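Local structure of omega transaminase (Pseudomonas sp., 5LHA) at residues A[108-111]-A[112-115]; A[247-250]-A[251-254]; A[357-360]-A[361-365]; A[275-278]-A[279-282]; A[79-82]-A[83-86]. The protein probably transfers amino groups between amines and keto acids, using a pyridoxal phosphate cofactor that becomes pyridoxamine phosphate, as a class III, fold type I transaminase. All coordinates share one frame; numbering follows the deposited sequence.

Interaction 1 (A[108-111]-A[112-115]); sequences GMFA and QERM
Phe110 and Glu113 meet because each keeps CG beside its own backbone N and anti to its carbonyl carbon (chi1 -53° and -67°). Glu113 then bends at chi2 (70°), which folds its carboxylate back against the phenylalanine. Glu113 OE1 comes to 3.5 Å from Phe110 CB. Glu113 OE1 also lies at the edge of the ring, near the ring plane, 3.9 Å from Phe110 CD1. The plane of the carboxylate is turned steeply against that of the ring. One ring face has Met109 CB over its centre. Met115 reaches the same side chain through CG, 4.0 Å from Phe110 CB.

The contact is the turn that ends helix 97-109 and leads into strand 115-121. Phe110 is the first residue to leave helical geometry. Phe110 O serves two donors: Glu113 N at 3.1 Å, and Met115 N in a weak bond of 3.3 Å. Ala111 O takes Arg114 N in a short bond of 2.6 Å. Arg114 adopts a left-handed backbone conformation as the chain turns. Phe110 is buried and packs on Leu289, Leu291 and Leu306 of the central sheet. Glu113 OE1 also forms a salt bridge to Arg280, which in turn bonds Met109 O.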
loop_
_atom_site.group_PDB
_atom_site.type_symbol
_atom_site.label_atom_id
_atom_site.label_comp_id
_atom_site.label_asym_id
_atom_site.label_seq_id
_atom_site.Cartn_x
_atom_site.Cartn_y
_atom_site.Cartn_z
ATOM N N GLY A 108 -0.332 17.668 -34.133
ATOM C CA GLY A 108 0.448 18.066 -35.296
ATOM C C GLY A 108 1.839 18.556 -34.937
ATOM O O GLY A 108 2.811 18.248 -35.632
ATOM N N MET A 109 1.946 19.353 -33.866
ATOM C CA MET A 109 3.243 19.869 -33.428
ATOM C C MET A 109 4.192 18.760 -33.016
ATOM O O MET A 109 5.412 18.896 -33.164
ATOM C CB MET A 109 3.072 20.797 -32.227
ATOM C CG MET A 109 2.433 22.124 -32.494
ATOM S SD MET A 109 2.440 23.008 -30.932
ATOM C CE MET A 109 4.140 23.556 -30.861
ATOM N N PHE A 110 3.661 17.673 -32.471
ATOM C CA PHE A 110 4.468 16.585 -31.937
ATOM C C PHE A 110 4.274 15.302 -32.737
ATOM O O PHE A 110 4.253 14.203 -32.186
ATOM C CB PHE A 110 4.158 16.367 -30.460
ATOM C CG PHE A 110 4.266 17.618 -29.637
ATOM C CD1 PHE A 110 5.450 18.338 -29.606
ATOM C CD2 PHE A 110 3.190 18.076 -28.894
ATOM C CE1 PHE A 110 5.552 19.491 -28.853
ATOM C CE2 PHE A 110 3.293 19.223 -28.134
ATOM C CZ PHE A 110 4.473 19.931 -28.114
ATOM N N ALA A 111 4.114 15.438 -34.054
ATOM C CA ALA A 111 4.092 14.255 -34.903
ATOM C C ALA A 111 5.435 13.546 -34.859
ATOM O O ALA A 111 5.500 12.314 -34.905
ATOM C CB ALA A 111 3.730 14.638 -36.334
ATOM N N GLN A 112 6.522 14.314 -34.746
ATOM C CA GLN A 112 7.852 13.731 -34.591
ATOM C C GLN A 112 7.894 12.713 -33.464
ATOM O O GLN A 112 8.671 11.754 -33.519
ATOM C CB GLN A 112 8.874 14.844 -34.344
ATOM C CG GLN A 112 10.300 14.357 -34.169
ATOM C CD GLN A 112 11.300 15.489 -33.995
ATOM O OE1 GLN A 112 12.385 15.289 -33.446
ATOM N NE2 GLN A 112 10.946 16.681 -34.474
ATOM N N GLU A 113 7.063 12.889 -32.440
ATOM C CA GLU A 113 6.966 11.936 -31.346
ATOM C C GLU A 113 5.772 10.997 -31.493
ATOM O O GLU A 113 5.441 10.283 -30.544
ATOM C CB GLU A 113 6.910 12.677 -30.010
ATOM C CG GLU A 113 8.203 13.417 -29.659
ATOM C CD GLU A 113 8.464 14.617 -30.549
ATOM O OE1 GLU A 113 7.485 15.261 -30.981
ATOM O OE2 GLU A 113 9.648 14.898 -30.833
ATOM N N ARG A 114 5.138 10.976 -32.671
ATOM C CA ARG A 114 4.020 10.078 -32.983
ATOM C C ARG A 114 2.899 10.178 -31.947
ATOM O O ARG A 114 2.172 9.213 -31.702
ATOM C CB ARG A 114 4.497 8.627 -33.140
ATOM C CG ARG A 114 3.551 7.727 -33.956
ATOM C CD ARG A 114 4.050 6.280 -34.129
ATOM N NE ARG A 114 4.951 5.843 -33.055
ATOM C CZ ARG A 114 4.571 5.482 -31.825
ATOM N NH1 ARG A 114 3.294 5.500 -31.479
ATOM N NH2 ARG A 114 5.479 5.106 -30.932
ATOM N N MET A 115 2.745 11.350 -31.330
ATOM C CA MET A 115 1.630 11.575 -30.420
ATOM C C MET A 115 0.313 11.516 -31.181
ATOM O O MET A 115 0.177 12.096 -32.262
ATOM C CB MET A 115 1.770 12.931 -29.729
ATOM C CG MET A 115 2.898 13.027 -28.711
ATOM S SD MET A 115 2.781 11.805 -27.386
ATOM C CE MET A 115 4.511 11.475 -27.080
#

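Interaction 2 (A[247-250]-A[251-254]); sequences WPRL and REVC
Val253 packs closely against the turn of helix before it. Its CG2 branch lies beside its own backbone N, with CG1 anti to that N (chi1 174°), and this sets Val253 CG2 only 3.0 Å from Arg249 O. The same oxygen accepts the backbone bond from Val253 N. Val253 and Leu250 both face helix 202-220, where they touch Leu213. Leu250 also sends CD2 over the centre of one face of the Trp247 ring, 4.0 Å above its plane. The backbone is regular here: Cys254 N bonds Leu250 O at 3.1 Å, and Arg251 N bonds Trp247 O at 3.0 Å.

The solvent side is looser, though not at the stem of Glu252, where Glu252 CG still sits 3.3 Å from Pro248 O. The looseness lies farther out, where the extended chain runs past Arg249. Glu252 OE1 rests 3.9 Å from Arg249 CG, against the aliphatic part of the arginine. The two side chains run at a slant to each other, and the planes of their charged groups are 35° apart. Arg249 NE stays 4.8 Å from Glu252 OE1, so the opposite charges do not touch.

The segments form part of helix 246-256, the crossover helix between strands 225-230 and 260-264 in a beta-alpha-beta unit. The guanidinium of Arg251 is engaged beyond the two segments, in salt bridges to Asp255 and Asp287 and a hydrogen bond to Ala285 O. The chemistry implies that regular backbone bonds and buried apolar groups hold this turn, while the Arg249-Glu252 attraction probably adds little.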
loop_
_atom_site.group_PDB
_atom_site.type_symbol
_atom_site.label_atom_id
_atom_site.label_comp_id
_atom_site.label_asym_id
_atom_site.label_seq_id
_atom_site.Cartn_x
_atom_site.Cartn_y
_atom_site.Cartn_z
ATOM N N TRP A 247 19.432 10.880 -21.793
ATOM C CA TRP A 247 18.066 10.617 -22.238
ATOM C C TRP A 247 18.007 9.626 -23.401
ATOM O O TRP A 247 17.106 8.777 -23.422
ATOM C CB TRP A 247 17.343 11.923 -22.595
ATOM C CG TRP A 247 16.611 12.497 -21.407
ATOM C CD1 TRP A 247 17.152 13.216 -20.377
ATOM C CD2 TRP A 247 15.219 12.342 -21.099
ATOM N NE1 TRP A 247 16.177 13.539 -19.462
ATOM C CE2 TRP A 247 14.984 13.011 -19.879
ATOM C CE3 TRP A 247 14.149 11.712 -21.738
ATOM C CZ2 TRP A 247 13.720 13.076 -19.293
ATOM C CZ3 TRP A 247 12.898 11.773 -21.156
ATOM C CH2 TRP A 247 12.693 12.447 -19.942
ATOM N N PRO A 248 18.924 9.679 -24.377
ATOM C CA PRO A 248 18.951 8.598 -25.381
ATOM C C PRO A 248 19.158 7.210 -24.789
ATOM O O PRO A 248 18.537 6.246 -25.256
ATOM C CB PRO A 248 20.111 9.013 -26.296
ATOM C CG PRO A 248 20.115 10.503 -26.207
ATOM C CD PRO A 248 19.777 10.815 -24.785
ATOM N N ARG A 249 20.018 7.069 -23.781
ATOM C CA ARG A 249 20.196 5.763 -23.156
ATOM C C ARG A 249 19.068 5.430 -22.193
ATOM O O ARG A 249 18.901 4.260 -21.834
ATOM C CB ARG A 249 21.540 5.699 -22.437
ATOM C CG ARG A 249 22.735 5.835 -23.366
ATOM C CD ARG A 249 24.029 5.551 -22.633
ATOM N NE ARG A 249 24.016 4.220 -22.025
ATOM C CZ ARG A 249 25.073 3.632 -21.470
ATOM N NH1 ARG A 249 26.249 4.253 -21.439
ATOM N NH2 ARG A 249 24.953 2.420 -20.944
ATOM N N LEU A 250 18.303 6.439 -21.763
ATOM C CA LEU A 250 17.048 6.190 -21.062
ATOM C C LEU A 250 16.039 5.524 -21.989
ATOM O O LEU A 250 15.472 4.475 -21.664
ATOM C CB LEU A 250 16.497 7.509 -20.531
ATOM C CG LEU A 250 15.695 7.493 -19.238
ATOM C CD1 LEU A 250 16.505 6.832 -18.141
ATOM C CD2 LEU A 250 15.334 8.918 -18.864
ATOM N N ARG A 251 15.817 6.134 -23.162
ATOM C CA ARG A 251 14.930 5.579 -24.181
ATOM C C ARG A 251 15.295 4.138 -24.525
ATOM O O ARG A 251 14.415 3.281 -24.663
ATOM C CB ARG A 251 14.996 6.463 -25.431
ATOM C CG ARG A 251 14.134 6.049 -26.635
ATOM C CD ARG A 251 12.645 6.257 -26.424
ATOM N NE ARG A 251 11.991 5.121 -25.785
ATOM C CZ ARG A 251 10.698 5.094 -25.484
ATOM N NH1 ARG A 251 9.937 6.142 -25.755
ATOM N NH2 ARG A 251 10.166 4.031 -24.909
ATOM N N GLU A 252 16.589 3.858 -24.683
ATOM C CA GLU A 252 17.006 2.518 -25.079
ATOM C C GLU A 252 16.686 1.498 -23.998
ATOM O O GLU A 252 16.184 0.407 -24.292
ATOM C CB GLU A 252 18.503 2.502 -25.368
ATOM C CG GLU A 252 18.914 3.278 -26.593
ATOM C CD GLU A 252 20.407 3.530 -26.618
ATOM O OE1 GLU A 252 21.104 3.094 -25.670
ATOM O OE2 GLU A 252 20.879 4.174 -27.575
ATOM N N VAL A 253 16.964 1.838 -22.738
ATOM C CA VAL A 253 16.750 0.889 -21.649
ATOM C C VAL A 253 15.267 0.586 -21.479
ATOM O O VAL A 253 14.876 -0.570 -21.270
ATOM C CB VAL A 253 17.381 1.424 -20.348
ATOM C CG1 VAL A 253 17.037 0.521 -19.179
ATOM C CG2 VAL A 253 18.889 1.518 -20.499
ATOM N N CYS A 254 14.419 1.612 -21.582
ATOM C CA CYS A 254 12.977 1.398 -21.500
ATOM C C CYS A 254 12.493 0.494 -22.627
ATOM O O CYS A 254 11.588 -0.328 -22.435
ATOM C CB CYS A 254 12.243 2.740 -21.540
ATOM S SG CYS A 254 12.393 3.760 -20.048
#

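Interaction 3 (A[357-360]-A[361-365]); sequences AAKV and GAQLL
The flat amide of Gln363 is approached by the end of Lys359, whose NZ lies 4.4 Å from Gln363 OE1. That is too far for a bond. Gln363 NE2 reaches on to Gln367 in a weak hydrogen bond, and the side chain is poorly ordered, so the amide is only loosely fixed. The other flat groups are the peptide carbonyls. Ala357 O is met by Gly361 N at 3.0 Å. Lys359 O takes Gln363 N at 3.3 Å in a nearly straight bond (176° at the hydrogen). Val360 O takes Leu364 N at 2.7 Å.

Carbon atoms of the second segment close in around the carbonyl oxygens of the first segment. Leu364 CB is 3.4 Å from Val360 O. Gln363 CB is 3.5 Å from Val360 O. Ala362 CB stands 3.5 Å from Ala358 O on the exposed side. Gln363 CG is anti to its backbone N and the chain runs on extended, which carries the amide out beyond the backbone and beside Lys359.

Val360 and Leu364 are one turn apart and both buried. They pack against Ala443 and Val447 of helix 440-457, and Ala357 touches Leu386. Lys359 and Ala362 are exposed. This is an amphipathic alpha helix, 353-368, with its buried side laid on the last helix of the chain, as in the C-terminal domain of fold type I aminotransferases.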
loop_
_atom_site.group_PDB
_atom_site.type_symbol
_atom_site.label_atom_id
_atom_site.label_comp_id
_atom_site.label_asym_id
_atom_site.label_seq_id
_atom_site.Cartn_x
_atom_site.Cartn_y
_atom_site.Cartn_z
ATOM N N ALA A 357 15.422 31.560 -26.507
ATOM C CA ALA A 357 15.849 30.977 -25.238
ATOM C C ALA A 357 17.240 30.370 -25.344
ATOM O O ALA A 357 18.076 30.539 -24.448
ATOM C CB ALA A 357 14.847 29.918 -24.783
ATOM N N ALA A 358 17.495 29.630 -26.422
ATOM C CA ALA A 358 18.816 29.042 -26.622
ATOM C C ALA A 358 19.898 30.109 -26.747
ATOM O O ALA A 358 21.024 29.920 -26.273
ATOM C CB ALA A 358 18.800 28.146 -27.858
ATOM N N LYS A 359 19.580 31.235 -27.381
ATOM C CA LYS A 359 20.589 32.249 -27.681
ATOM C C LYS A 359 20.868 33.143 -26.477
ATOM O O LYS A 359 22.019 33.288 -26.048
ATOM C CB LYS A 359 20.140 33.089 -28.879
ATOM C CG LYS A 359 21.085 34.223 -29.256
ATOM C CD LYS A 359 20.471 35.137 -30.324
ATOM C CE LYS A 359 19.582 36.223 -29.719
ATOM N NZ LYS A 359 20.373 37.301 -29.045
ATOM N N VAL A 360 19.824 33.755 -25.923
ATOM C CA VAL A 360 20.021 34.689 -24.820
ATOM C C VAL A 360 20.354 33.951 -23.530
ATOM O O VAL A 360 21.114 34.460 -22.697
ATOM C CB VAL A 360 18.776 35.584 -24.664
ATOM C CG1 VAL A 360 18.938 36.551 -23.494
ATOM C CG2 VAL A 360 18.517 36.325 -25.951
ATOM N N GLY A 361 19.810 32.745 -23.347
ATOM C CA GLY A 361 20.159 31.942 -22.182
ATOM C C GLY A 361 21.642 31.630 -22.093
ATOM O O GLY A 361 22.244 31.725 -21.018
ATOM N N ALA A 362 22.238 31.193 -23.211
ATOM C CA ALA A 362 23.681 30.961 -23.258
ATOM C C ALA A 362 24.451 32.226 -22.898
ATOM O O ALA A 362 25.360 32.199 -22.062
ATOM C CB ALA A 362 24.087 30.457 -24.646
ATOM N N GLN A 363 24.133 33.333 -23.571
ATOM C CA GLN A 363 24.709 34.627 -23.227
ATOM C C GLN A 363 24.578 34.905 -21.732
ATOM O O GLN A 363 25.559 35.250 -21.063
ATOM C CB GLN A 363 24.039 35.716 -24.078
ATOM C CG GLN A 363 24.419 37.165 -23.759
ATOM C CD GLN A 363 23.488 38.185 -24.430
ATOM O OE1 GLN A 363 22.908 37.911 -25.488
ATOM N NE2 GLN A 363 23.349 39.363 -23.818
ATOM N N LEU A 364 23.374 34.721 -21.182
ATOM C CA LEU A 364 23.167 34.996 -19.764
ATOM C C LEU A 364 24.013 34.073 -18.895
ATOM O O LEU A 364 24.666 34.531 -17.947
ATOM C CB LEU A 364 21.681 34.853 -19.418
ATOM C CG LEU A 364 21.228 35.047 -17.968
ATOM C CD1 LEU A 364 21.636 36.422 -17.442
ATOM C CD2 LEU A 364 19.730 34.839 -17.821
ATOM N N LEU A 365 24.033 32.771 -19.218
ATOM C CA LEU A 365 24.828 31.808 -18.453
ATOM C C LEU A 365 26.309 32.164 -18.492
ATOM O O LEU A 365 26.999 32.109 -17.467
ATOM C CB LEU A 365 24.601 30.394 -19.000
ATOM C CG LEU A 365 25.295 29.201 -18.319
ATOM C CD1 LEU A 365 24.729 28.952 -16.933
ATOM C CD2 LEU A 365 25.194 27.939 -19.167
#

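Interaction 4 (A[275-278]-A[279-282]); sequences CMLG and SRGW
Ser279 touches Leu277 through its hydroxyl, with Ser279 OG 3.7 Å from Leu277 CB. The hydroxyl sits between the backbone N and the carbonyl carbon (chi1 57°), where it bonds Glu265, whose carboxylate also takes Gly278 N. Arg280 follows, with CG anti to its backbone N (chi1 -175°). Its stem lies along Cys275: Arg280 CG is 3.9 Å from Cys275 SG. Arg280 NH1 is 3.9 Å from Met276 CB, and the guanidinium then goes on to Glu113. At Gly281 the backbone N bonds Leu277 O at 3.0 Å. Cys275 SG packs against the Gly281 backbone, 3.5 Å from Gly281 N. Trp282 ends the turn: its N bonds Gly278 O at 3.3 Å, and its CD1 lies 3.0 Å from the same oxygen. The indole goes on to stack with Trp247, bond Pro232 O through NE1 and form a cation-pi pair with Lys384. With an alanine here, the Trp247 ring would probably lose its stacking mate and the Pro232 carbonyl its donor. The arrangement is a single, weakly bonded helical turn, 278-281, in the connection between strands 260-264 and 288-291 of the cofactor-binding domain.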
loop_
_atom_site.group_PDB
_atom_site.type_symbol
_atom_site.label_atom_id
_atom_site.label_comp_id
_atom_site.label_asym_id
_atom_site.label_seq_id
_atom_site.Cartn_x
_atom_site.Cartn_y
_atom_site.Cartn_z
ATOM N N CYS A 275 14.366 24.173 -27.206
ATOM C CA CYS A 275 13.702 23.297 -28.152
ATOM C C CYS A 275 12.222 23.243 -27.782
ATOM O O CYS A 275 11.853 23.479 -26.627
ATOM C CB CYS A 275 14.371 21.917 -28.119
ATOM S SG CYS A 275 13.950 20.787 -29.437
ATOM N N MET A 276 11.371 22.946 -28.771
ATOM C CA MET A 276 9.932 22.874 -28.506
ATOM C C MET A 276 9.602 21.809 -27.465
ATOM O O MET A 276 8.596 21.922 -26.753
ATOM C CB MET A 276 9.166 22.615 -29.801
ATOM C CG MET A 276 7.669 22.899 -29.708
ATOM S SD MET A 276 7.278 24.653 -29.477
ATOM C CE MET A 276 7.509 25.291 -31.132
ATOM N N LEU A 277 10.417 20.767 -27.377
ATOM C CA LEU A 277 10.382 19.812 -26.282
ATOM C C LEU A 277 11.792 19.598 -25.766
ATOM O O LEU A 277 12.760 19.658 -26.533
ATOM C CB LEU A 277 9.792 18.467 -26.700
ATOM C CG LEU A 277 8.317 18.392 -27.051
ATOM C CD1 LEU A 277 7.986 16.987 -27.525
ATOM C CD2 LEU A 277 7.483 18.781 -25.838
ATOM N N GLY A 278 11.904 19.415 -24.451
ATOM C CA GLY A 278 13.171 18.996 -23.881
ATOM C C GLY A 278 13.598 17.621 -24.362
ATOM O O GLY A 278 14.786 17.373 -24.584
ATOM N N SER A 279 12.636 16.699 -24.498
ATOM C CA SER A 279 12.939 15.352 -24.982
ATOM C C SER A 279 13.407 15.377 -26.429
ATOM O O SER A 279 14.369 14.695 -26.796
ATOM C CB SER A 279 11.708 14.464 -24.855
ATOM O OG SER A 279 10.637 15.042 -25.573
ATOM N N ARG A 280 12.713 16.142 -27.271
ATOM C CA ARG A 280 13.166 16.346 -28.641
ATOM C C ARG A 280 14.558 16.965 -28.687
ATOM O O ARG A 280 15.380 16.603 -29.539
ATOM C CB ARG A 280 12.162 17.227 -29.387
ATOM C CG ARG A 280 12.481 17.415 -30.860
ATOM C CD ARG A 280 11.525 18.388 -31.521
ATOM N NE ARG A 280 10.166 17.857 -31.517
ATOM C CZ ARG A 280 9.090 18.510 -31.941
ATOM N NH1 ARG A 280 9.192 19.744 -32.434
ATOM N NH2 ARG A 280 7.903 17.918 -31.878
ATOM N N GLY A 281 14.847 17.896 -27.773
ATOM C CA GLY A 281 16.148 18.547 -27.784
ATOM C C GLY A 281 17.289 17.589 -27.524
ATOM O O GLY A 281 18.419 17.831 -27.958
ATOM N N TRP A 282 17.013 16.498 -26.812
ATOM C CA TRP A 282 17.946 15.396 -26.596
ATOM C C TRP A 282 17.859 14.324 -27.675
ATOM O O TRP A 282 18.549 13.306 -27.564
ATOM C CB TRP A 282 17.695 14.758 -25.228
ATOM C CG TRP A 282 17.895 15.697 -24.070
ATOM C CD1 TRP A 282 16.992 15.984 -23.087
ATOM C CD2 TRP A 282 19.081 16.443 -23.754
ATOM N NE1 TRP A 282 17.532 16.879 -22.190
ATOM C CE2 TRP A 282 18.813 17.174 -22.578
ATOM C CE3 TRP A 282 20.341 16.565 -24.351
ATOM C CZ2 TRP A 282 19.760 18.013 -21.989
ATOM C CZ3 TRP A 282 21.277 17.402 -23.768
ATOM C CH2 TRP A 282 20.984 18.111 -22.600
#

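Interaction 5 (A[79-82]-A[83-86]); sequences AAQL and DELA
The C-terminal end of helix 72-85, at an interface with the second subunit, is tied back by the side chain of Gln81. Its CG is anti to the backbone N (chi1 -173°) and the chain bends at chi2 (57°), which turns the amide toward the helix end. Gln81 NE2 gives a nearly straight bond of 2.7 Å to Leu85 O (172° at the hydrogen), and that oxygen lies close to the amide plane. Gln81 O meanwhile accepts Leu85 N, also at 2.7 Å. Gln81 is thus bonded to both ends of one residue.

Gln81 NE2 also donates to a water at 2.8 Å, and the water donates to Glu84 OE2 at 2.7 Å. Arg98 joins the same pair, bonding Gln81 OE1 and forming a salt bridge with Glu84 OE2. A leucine in place of Gln81 would probably leave the Leu85 carbonyl without its side-chain donor and the bridging water without one partner.

On the buried side of this last helical turn, Leu82 CD2 packs 3.6 Å from Ala86 CB. A second water donates to Leu82 O at 3.0 Å and accepts a weak bond from Ala86 N. Asp83 forms a salt bridge with Lys75 of the second subunit. Leu82 packs on Ile78 of the second subunit, and Ala86 on its Tyr299.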
loop_
_atom_site.group_PDB
_atom_site.type_symbol
_atom_site.label_atom_id
_atom_site.label_comp_id
_atom_site.label_asym_id
_atom_site.label_seq_id
_atom_site.Cartn_x
_atom_site.Cartn_y
_atom_site.Cartn_z
ATOM N N ALA A 79 -11.425 37.046 -24.849
ATOM C CA ALA A 79 -12.669 37.800 -24.962
ATOM C C ALA A 79 -13.559 37.243 -26.068
ATOM O O ALA A 79 -14.779 37.132 -25.896
ATOM C CB ALA A 79 -12.356 39.278 -25.206
ATOM N N ALA A 80 -12.969 36.919 -27.222
ATOM C CA ALA A 80 -13.740 36.356 -28.325
ATOM C C ALA A 80 -14.453 35.076 -27.908
ATOM O O ALA A 80 -15.652 34.913 -28.151
ATOM C CB ALA A 80 -12.829 36.104 -29.527
ATOM N N GLN A 81 -13.736 34.161 -27.260
ATOM C CA GLN A 81 -14.340 32.877 -26.909
ATOM C C GLN A 81 -15.401 33.024 -25.819
ATOM O O GLN A 81 -16.393 32.288 -25.816
ATOM C CB GLN A 81 -13.269 31.884 -26.475
ATOM C CG GLN A 81 -13.823 30.491 -26.274
ATOM C CD GLN A 81 -14.513 29.960 -27.518
ATOM O OE1 GLN A 81 -14.005 30.116 -28.618
ATOM N NE2 GLN A 81 -15.670 29.324 -27.343
ATOM N N LEU A 82 -15.183 33.919 -24.852
ATOM C CA LEU A 82 -16.193 34.163 -23.824
ATOM C C LEU A 82 -17.532 34.602 -24.432
ATOM O O LEU A 82 -18.601 34.179 -23.970
ATOM C CB LEU A 82 -15.678 35.214 -22.833
ATOM C CG LEU A 82 -14.541 34.878 -21.859
ATOM C CD1 LEU A 82 -14.201 36.104 -21.031
ATOM C CD2 LEU A 82 -14.921 33.735 -20.932
ATOM N N ASP A 83 -17.491 35.462 -25.462
ATOM C CA ASP A 83 -18.713 35.896 -26.144
ATOM C C ASP A 83 -19.422 34.739 -26.837
ATOM O O ASP A 83 -20.650 34.755 -26.982
ATOM C CB ASP A 83 -18.399 36.982 -27.176
ATOM C CG ASP A 83 -18.083 38.331 -26.553
ATOM O OD1 ASP A 83 -18.462 38.563 -25.385
ATOM O OD2 ASP A 83 -17.466 39.168 -27.252
ATOM N N GLU A 84 -18.666 33.759 -27.317
ATOM C CA GLU A 84 -19.243 32.636 -28.039
ATOM C C GLU A 84 -19.671 31.528 -27.084
ATOM O O GLU A 84 -20.858 31.205 -26.975
ATOM C CB GLU A 84 -18.222 32.114 -29.051
ATOM C CG GLU A 84 -18.633 30.852 -29.765
ATOM C CD GLU A 84 -17.675 30.519 -30.875
ATOM O OE1 GLU A 84 -17.269 31.462 -31.588
ATOM O OE2 GLU A 84 -17.305 29.333 -31.019
ATOM N N LEU A 85 -18.711 30.958 -26.359
ATOM C CA LEU A 85 -18.998 29.863 -25.440
ATOM C C LEU A 85 -17.815 29.803 -24.482
ATOM O O LEU A 85 -16.766 29.259 -24.833
ATOM C CB LEU A 85 -19.188 28.551 -26.181
ATOM C CG LEU A 85 -19.523 27.285 -25.388
ATOM C CD1 LEU A 85 -20.975 27.286 -24.942
ATOM C CD2 LEU A 85 -19.226 26.070 -26.235
ATOM N N ALA A 86 -17.988 30.392 -23.301
ATOM C CA ALA A 86 -16.940 30.344 -22.290
ATOM C C ALA A 86 -16.620 28.902 -21.907
ATOM O O ALA A 86 -15.447 28.523 -21.780
ATOM C CB ALA A 86 -17.370 31.151 -21.064
HETATM O O HOH W 1 -17.433 27.777 -28.852
HETATM O O HOH W 2 -20.903 32.286 -23.600
#

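How the interactions relate
Along the chain the order is interaction 5, 1, 2, 4, 3. Interactions 1, 2 and 4 cluster around the mixed sheet from strand 115-121 to strand 184-187. Interactions 1 and 4 have centres about 12 Å apart and are joined by the Glu113-Arg280 salt bridge. Interactions 2 and 4, with centres about 15 Å apart, meet where Trp247 stacks on Trp282. The 275-282 turn thus links the helix end at 108-115 to helix 246-256. Interaction 3, in the C-terminal part, does not touch interaction 4; their centres are about 16 Å apart. Interaction 5 faces the second subunit, its centre about 29 Å or more from every other. The set runs from the cofactor-binding domain to the subunit interface.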